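PDB 1WMI: type II toxin-antitoxin system RelE/ParE family toxin from Pyrococcus horikoshii, which probably acts as the RelE/ParE-family toxin of a type II toxin-antitoxin system. Local coordinates for residues R25-E28 with F29-I32; R58-G62 with D63-I67. One frame throughout, in Å; residues are numbered along the deposited sequence.

Contact 1: residues R25-E28 with F29-I32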
ATOM      1  N   ARG A  25      -1.055   0.680 -19.325  1.00 33.79           N
ATOM      2  CA  ARG A  25      -1.011   0.118 -17.977  1.00 34.02           C
ATOM      3  C   ARG A  25      -2.425   0.011 -17.405  1.00 31.85           C
ATOM      4  O   ARG A  25      -2.765  -0.947 -16.694  1.00 29.66           O
ATOM      5  CB  ARG A  25      -0.147   1.018 -17.078  1.00 38.60           C
ATOM      6  CG  ARG A  25       0.597   0.294 -15.954  1.00 44.99           C
ATOM      7  CD  ARG A  25       1.359   1.296 -15.089  1.00 49.38           C
ATOM      8  NE  ARG A  25       2.184   2.194 -15.899  1.00 52.11           N
ATOM      9  CZ  ARG A  25       3.407   1.909 -16.336  1.00 54.41           C
ATOM     10  NH1 ARG A  25       4.075   2.790 -17.075  1.00 52.73           N
ATOM     11  NH2 ARG A  25       3.970   0.755 -16.019  1.00 55.49           N
ATOM     12  N   PHE A  26      -3.251   1.001 -17.724  1.00 29.54           N
ATOM     13  CA  PHE A  26      -4.624   1.008 -17.248  1.00 28.21           C
ATOM     14  C   PHE A  26      -5.377  -0.174 -17.839  1.00 25.75           C
ATOM     15  O   PHE A  26      -6.135  -0.846 -17.139  1.00 24.61           O
ATOM     16  CB  PHE A  26      -5.318   2.322 -17.622  1.00 26.96           C
ATOM     17  CG  PHE A  26      -6.755   2.381 -17.198  1.00 28.72           C
ATOM     18  CD1 PHE A  26      -7.765   1.912 -18.031  1.00 31.18           C
ATOM     19  CD2 PHE A  26      -7.098   2.868 -15.946  1.00 28.79           C
ATOM     20  CE1 PHE A  26      -9.102   1.931 -17.611  1.00 31.69           C
ATOM     21  CE2 PHE A  26      -8.423   2.888 -15.524  1.00 29.81           C
ATOM     22  CZ  PHE A  26      -9.424   2.420 -16.355  1.00 29.34           C
ATOM     23  N   LEU A  27      -5.164  -0.422 -19.129  1.00 24.47           N
ATOM     24  CA  LEU A  27      -5.819  -1.533 -19.798  1.00 26.46           C
ATOM     25  C   LEU A  27      -5.372  -2.864 -19.188  1.00 26.03           C
ATOM     26  O   LEU A  27      -6.168  -3.798 -19.104  1.00 25.87           O
ATOM     27  CB  LEU A  27      -5.515  -1.515 -21.299  1.00 27.33           C
ATOM     28  CG  LEU A  27      -6.065  -0.353 -22.139  1.00 27.22           C
ATOM     29  CD1 LEU A  27      -5.794  -0.624 -23.607  1.00 25.93           C
ATOM     30  CD2 LEU A  27      -7.564  -0.205 -21.922  1.00 26.12           C
ATOM     31  N   GLU A  28      -4.109  -2.955 -18.763  1.00 24.98           N
ATOM     32  CA  GLU A  28      -3.642  -4.199 -18.157  1.00 25.68           C
ATOM     33  C   GLU A  28      -4.334  -4.359 -16.815  1.00 24.89           C
ATOM     34  O   GLU A  28      -4.717  -5.463 -16.427  1.00 25.95           O
ATOM     35  CB  GLU A  28      -2.126  -4.213 -17.939  1.00 26.20           C
ATOM     36  CG  GLU A  28      -1.670  -5.554 -17.365  1.00 30.21           C
ATOM     37  CD  GLU A  28      -0.268  -5.543 -16.797  1.00 31.69           C
ATOM     38  OE1 GLU A  28      -0.008  -4.777 -15.841  1.00 32.64           O
ATOM     39  OE2 GLU A  28       0.570  -6.313 -17.304  1.00 31.17           O
ATOM     40  N   PHE A  29      -4.491  -3.241 -16.110  1.00 24.37           N
ATOM     41  CA  PHE A  29      -5.158  -3.237 -14.818  1.00 24.35           C
ATOM     42  C   PHE A  29      -6.586  -3.728 -15.039  1.00 22.50           C
ATOM     43  O   PHE A  29      -7.094  -4.524 -14.263  1.00 23.77           O
ATOM     44  CB  PHE A  29      -5.148  -1.823 -14.231  1.00 25.99           C
ATOM     45  CG  PHE A  29      -5.801  -1.708 -12.885  1.00 26.54           C
ATOM     46  CD1 PHE A  29      -5.415  -2.532 -11.831  1.00 26.39           C
ATOM     47  CD2 PHE A  29      -6.765  -0.732 -12.653  1.00 28.56           C
ATOM     48  CE1 PHE A  29      -5.971  -2.384 -10.568  1.00 25.94           C
ATOM     49  CE2 PHE A  29      -7.328  -0.574 -11.392  1.00 26.34           C
ATOM     50  CZ  PHE A  29      -6.929  -1.402 -10.350  1.00 27.03           C
ATOM     51  N   ARG A  30      -7.224  -3.260 -16.107  1.00 22.32           N
ATOM     52  CA  ARG A  30      -8.585  -3.691 -16.437  1.00 23.97           C
ATOM     53  C   ARG A  30      -8.614  -5.193 -16.734  1.00 23.99           C
ATOM     54  O   ARG A  30      -9.494  -5.914 -16.266  1.00 25.44           O
ATOM     55  CB  ARG A  30      -9.106  -2.949 -17.669  1.00 23.78           C
ATOM     56  CG  ARG A  30     -10.422  -3.510 -18.198  1.00 26.40           C
ATOM     57  CD  ARG A  30     -10.609  -3.249 -19.694  1.00 27.63           C
ATOM     58  NE  ARG A  30      -9.542  -3.856 -20.483  1.00 27.13           N
ATOM     59  CZ  ARG A  30      -9.393  -3.721 -21.800  1.00 28.51           C
ATOM     60  NH1 ARG A  30      -8.378  -4.321 -22.403  1.00 22.19           N
ATOM     61  NH2 ARG A  30     -10.248  -2.992 -22.511  1.00 28.34           N
ATOM     62  N   ASP A  31      -7.655  -5.657 -17.526  1.00 24.92           N
ATOM     63  CA  ASP A  31      -7.594  -7.073 -17.887  1.00 24.82           C
ATOM     64  C   ASP A  31      -7.413  -7.952 -16.646  1.00 25.73           C
ATOM     65  O   ASP A  31      -8.027  -9.012 -16.524  1.00 25.70           O
ATOM     66  CB  ASP A  31      -6.447  -7.314 -18.880  1.00 23.23           C
ATOM     67  CG  ASP A  31      -6.750  -6.768 -20.269  1.00 23.57           C
ATOM     68  OD1 ASP A  31      -5.827  -6.729 -21.110  1.00 23.31           O
ATOM     69  OD2 ASP A  31      -7.910  -6.387 -20.530  1.00 21.21           O
ATOM     70  N   ILE A  32      -6.570  -7.508 -15.721  1.00 25.21           N
ATOM     71  CA  ILE A  32      -6.333  -8.270 -14.503  1.00 24.44           C
ATOM     72  C   ILE A  32      -7.543  -8.222 -13.571  1.00 23.61           C
ATOM     73  O   ILE A  32      -7.911  -9.222 -12.950  1.00 25.98           O
ATOM     74  CB  ILE A  32      -5.076  -7.754 -13.775  1.00 23.00           C
ATOM     75  CG1 ILE A  32      -3.840  -8.089 -14.617  1.00 21.51           C
ATOM     76  CG2 ILE A  32      -4.989  -8.365 -12.390  1.00 24.11           C
ATOM     77  CD1 ILE A  32      -2.552  -7.503 -14.124  1.00 22.31           C
TER
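L27 and R30 lie side by side on the side of alpha helix 20-33 that meets the chain of another protein, pointing the same way. The methyl CD2 of L27 sits over the centre of one face of the R30 guanidinium, 3.9 Å from NH2 of R30. This is an i to i+3 contact that lays a greasy group against a flat cation. On the neighbouring side of the helix, E28 and I32, four residues apart, also run alongside each other. CD1 of I32 lies along the E28 chain. It is nearest CG of E28, at 3.9 Å, with CD and OE1 scarcely farther.

The arginine is held in place by its neighbour. Its NH1 forms a salt bridge with OD2 of D31 at 2.8 Å, reaching the carboxylate oxygen on its syn side but 26° out of the carboxylate plane. NE gives the same oxygen a second, weak bond. The R30 chain reaches there because it bends at chi3 (60°), which turns the guanidinium back toward D31. Its NH2 is hydrogen-bonded to the backbone of the chain of another protein, probably the antitoxin, which also packs on F26 and L27.

F26 and F29 turn toward the rest of the toxin. F26 packs on Y64. With CG anti to the backbone N (chi1 -179°), the F29 ring leads away from the helix to L61 and P39, and meets F43 edge-to-face.

Beneath the side chains run the i to i+4 backbone hydrogen bonds of the helix. D31 N binds L27 O at 2.9 Å, and I32 N binds E28 O at 2.8 Å. The carbonyl O of L27 also lies 3.2 Å from the carboxylate carbon CG of D31.

Contact 2: residues R58-G62 with D63-I67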
ATOM      1  N   ARG A  58      -8.325   1.231  -3.479  1.00 32.43           N
ATOM      2  CA  ARG A  58      -7.443   2.204  -4.104  1.00 32.70           C
ATOM      3  C   ARG A  58      -6.277   1.435  -4.690  1.00 32.44           C
ATOM      4  O   ARG A  58      -5.564   0.730  -3.971  1.00 31.67           O
ATOM      5  CB  ARG A  58      -6.885   3.220  -3.106  1.00 32.21           C
ATOM      6  CG  ARG A  58      -5.957   4.229  -3.788  1.00 33.67           C
ATOM      7  CD  ARG A  58      -4.625   4.372  -3.070  1.00 37.72           C
ATOM      8  NE  ARG A  58      -3.924   3.100  -2.926  1.00 39.96           N
ATOM      9  CZ  ARG A  58      -2.868   2.923  -2.141  1.00 40.35           C
ATOM     10  NH1 ARG A  58      -2.283   1.736  -2.064  1.00 44.05           N
ATOM     11  NH2 ARG A  58      -2.398   3.933  -1.428  1.00 39.11           N
ATOM     12  N   ALA A  59      -6.088   1.567  -5.997  1.00 31.58           N
ATOM     13  CA  ALA A  59      -4.994   0.893  -6.673  1.00 31.60           C
ATOM     14  C   ALA A  59      -3.989   1.934  -7.122  1.00 32.89           C
ATOM     15  O   ALA A  59      -4.354   3.057  -7.480  1.00 33.83           O
ATOM     16  CB  ALA A  59      -5.508   0.118  -7.871  1.00 29.04           C
ATOM     17  N   ARG A  60      -2.719   1.555  -7.091  1.00 34.56           N
ATOM     18  CA  ARG A  60      -1.653   2.447  -7.504  1.00 35.98           C
ATOM     19  C   ARG A  60      -1.083   1.948  -8.836  1.00 36.74           C
ATOM     20  O   ARG A  60      -0.607   0.810  -8.945  1.00 33.20           O
ATOM     21  CB  ARG A  60      -0.573   2.501  -6.410  1.00 38.55           C
ATOM     22  CG  ARG A  60       0.481   3.579  -6.615  1.00 44.28           C
ATOM     23  CD  ARG A  60       1.418   3.687  -5.418  1.00 47.46           C
ATOM     24  NE  ARG A  60       0.764   4.267  -4.246  1.00 51.53           N
ATOM     25  CZ  ARG A  60       0.327   5.523  -4.171  1.00 52.49           C
ATOM     26  NH1 ARG A  60      -0.253   5.959  -3.059  1.00 51.29           N
ATOM     27  NH2 ARG A  60       0.470   6.349  -5.203  1.00 53.72           N
ATOM     28  N   LEU A  61      -1.162   2.790  -9.861  1.00 36.80           N
ATOM     29  CA  LEU A  61      -0.645   2.417 -11.167  1.00 39.14           C
ATOM     30  C   LEU A  61       0.672   3.123 -11.466  1.00 41.12           C
ATOM     31  O   LEU A  61       1.182   3.063 -12.582  1.00 43.78           O
ATOM     32  CB  LEU A  61      -1.678   2.730 -12.255  1.00 39.68           C
ATOM     33  CG  LEU A  61      -2.761   1.666 -12.489  1.00 39.95           C
ATOM     34  CD1 LEU A  61      -3.605   1.470 -11.238  1.00 39.12           C
ATOM     35  CD2 LEU A  61      -3.629   2.086 -13.656  1.00 38.55           C
ATOM     36  N   GLY A  62       1.229   3.781 -10.456  1.00 43.50           N
ATOM     37  CA  GLY A  62       2.484   4.491 -10.641  1.00 43.13           C
ATOM     38  C   GLY A  62       2.312   5.990 -10.479  1.00 43.63           C
ATOM     39  O   GLY A  62       2.212   6.493  -9.357  1.00 43.84           O
ATOM     40  N   ASP A  63       2.260   6.704 -11.599  1.00 43.11           N
ATOM     41  CA  ASP A  63       2.108   8.153 -11.576  1.00 42.98           C
ATOM     42  C   ASP A  63       0.747   8.618 -11.071  1.00 43.20           C
ATOM     43  O   ASP A  63       0.536   9.813 -10.843  1.00 45.38           O
ATOM     44  CB  ASP A  63       2.362   8.740 -12.966  1.00 45.10           C
ATOM     45  CG  ASP A  63       3.762   8.447 -13.475  1.00 44.72           C
ATOM     46  OD1 ASP A  63       4.081   8.830 -14.619  1.00 45.05           O
ATOM     47  OD2 ASP A  63       4.545   7.829 -12.737  1.00 45.72           O
ATOM     48  N   TYR A  64      -0.177   7.682 -10.891  1.00 40.48           N
ATOM     49  CA  TYR A  64      -1.503   8.038 -10.412  1.00 38.32           C
ATOM     50  C   TYR A  64      -2.170   6.882  -9.680  1.00 36.68           C
ATOM     51  O   TYR A  64      -1.660   5.764  -9.672  1.00 35.70           O
ATOM     52  CB  TYR A  64      -2.378   8.513 -11.579  1.00 37.39           C
ATOM     53  CG  TYR A  64      -2.661   7.455 -12.620  1.00 37.10           C
ATOM     54  CD1 TYR A  64      -3.857   6.732 -12.602  1.00 36.78           C
ATOM     55  CD2 TYR A  64      -1.731   7.171 -13.624  1.00 36.24           C
ATOM     56  CE1 TYR A  64      -4.121   5.746 -13.562  1.00 35.66           C
ATOM     57  CE2 TYR A  64      -1.984   6.188 -14.585  1.00 36.00           C
ATOM     58  CZ  TYR A  64      -3.179   5.480 -14.548  1.00 36.37           C
ATOM     59  OH  TYR A  64      -3.419   4.498 -15.486  1.00 37.04           O
ATOM     60  N   ARG A  65      -3.305   7.170  -9.057  1.00 36.34           N
ATOM     61  CA  ARG A  65      -4.059   6.171  -8.310  1.00 37.51           C
ATOM     62  C   ARG A  65      -5.490   6.053  -8.827  1.00 36.07           C
ATOM     63  O   ARG A  65      -6.086   7.043  -9.268  1.00 34.77           O
ATOM     64  CB  ARG A  65      -4.092   6.546  -6.828  1.00 38.62           C
ATOM     65  CG  ARG A  65      -2.737   6.505  -6.134  1.00 40.75           C
ATOM     66  CD  ARG A  65      -2.814   7.161  -4.767  1.00 41.18           C
ATOM     67  NE  ARG A  65      -3.019   8.601  -4.886  1.00 45.38           N
ATOM     68  CZ  ARG A  65      -3.526   9.370  -3.929  1.00 47.01           C
ATOM     69  NH1 ARG A  65      -3.671  10.674  -4.134  1.00 48.65           N
ATOM     70  NH2 ARG A  65      -3.902   8.836  -2.774  1.00 46.08           N
ATOM     71  N   VAL A  66      -6.038   4.843  -8.785  1.00 31.42           N
ATOM     72  CA  VAL A  66      -7.406   4.640  -9.230  1.00 28.70           C
ATOM     73  C   VAL A  66      -8.217   4.057  -8.083  1.00 28.09           C
ATOM     74  O   VAL A  66      -7.761   3.141  -7.392  1.00 27.61           O
ATOM     75  CB  VAL A  66      -7.487   3.679 -10.453  1.00 28.38           C
ATOM     76  CG1 VAL A  66      -6.577   4.161 -11.571  1.00 25.25           C
ATOM     77  CG2 VAL A  66      -7.109   2.279 -10.040  1.00 28.76           C
ATOM     78  N   ILE A  67      -9.407   4.610  -7.866  1.00 26.82           N
ATOM     79  CA  ILE A  67     -10.306   4.127  -6.824  1.00 26.41           C
ATOM     80  C   ILE A  67     -11.483   3.426  -7.494  1.00 27.51           C
ATOM     81  O   ILE A  67     -12.080   3.952  -8.434  1.00 28.80           O
ATOM     82  CB  ILE A  67     -10.828   5.276  -5.937  1.00 25.26           C
ATOM     83  CG1 ILE A  67      -9.653   5.979  -5.259  1.00 26.46           C
ATOM     84  CG2 ILE A  67     -11.762   4.724  -4.871  1.00 25.56           C
ATOM     85  CD1 ILE A  67     -10.071   6.994  -4.190  1.00 24.82           C
TER
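L61 and Y64 cross obliquely at the tight turn of a beta hairpin. The CB of L61 lies over one face of the tyrosine ring, 4.2 Å from its centroid, as a CH-pi contact offset toward the rim. CD2 of L61 is 3.5 Å from CZ of Y64, beside the hydroxyl end. Y64 CG lies between its backbone N and carbonyl carbon (chi1 64°), which swings the ring back under the leucine. CD1 of L61 meets CG2 of V66 at 3.8 Å, the two side chains crossing at about a right angle. That same CG2 presses on CB of A59 at 3.5 Å, a tight fit.

On the face that carries R58, R60 and R65, the arginines group together. R60 and R65 run alongside each other with nearly parallel guanidinium planes. The aliphatic CG of R65 lies over one face of the R60 guanidinium, 3.3 Å from NH2 of R60. R60 NH2 donates a hydrogen bond to R85 O. R60 NH1 and R58 NH2 form salt bridges with D44 OD1 of the second subunit. R58 and R65 also pair with acidic side chains of the chain of another protein.

The backbone fixes the register. A59 N to V66 O, at 2.7 Å, is almost straight, and V66 N returns a bond to A59 O at 2.8 Å. L61 N to Y64 O closes the turn at 3.0 Å. At phi 115° and psi -102°, G62 brings the carbonyl O of L61 to where a CB would stand, which calls for glycine. D63 OD2 makes a salt bridge with R85.

The hairpin lies between strands 46-49 and 76-83. Helix 20-33 packs on the face carrying A59 and V66, opposite the arginines, through F29, which touches A59, L61 and V66.

Overall arrangement
Contact 1 and contact 2 are neighbours in space, with centres about 12 Å apart, and contact 1 precedes contact 2 in the chain. Residues 25-32 supply the helix and residues 58-67 the hairpin on which it rests. F29 links them: its CE2 is 3.2 Å from CG2 of V66, and its CZ 3.2 Å from CB of A59. F26 adds a second point, with its CB 3.6 Å from OH of Y64, and R25 CD lies 3.1 Å from L61 O. Both contacts also meet the chain of another protein, probably the antitoxin: contact 1 through F26, L27, R30 and D31, contact 2 through R58, R65 and I67. Both also approach the second subunit, contact 1 through R25 near its R87, contact 2 through R58 and R60 with its D44.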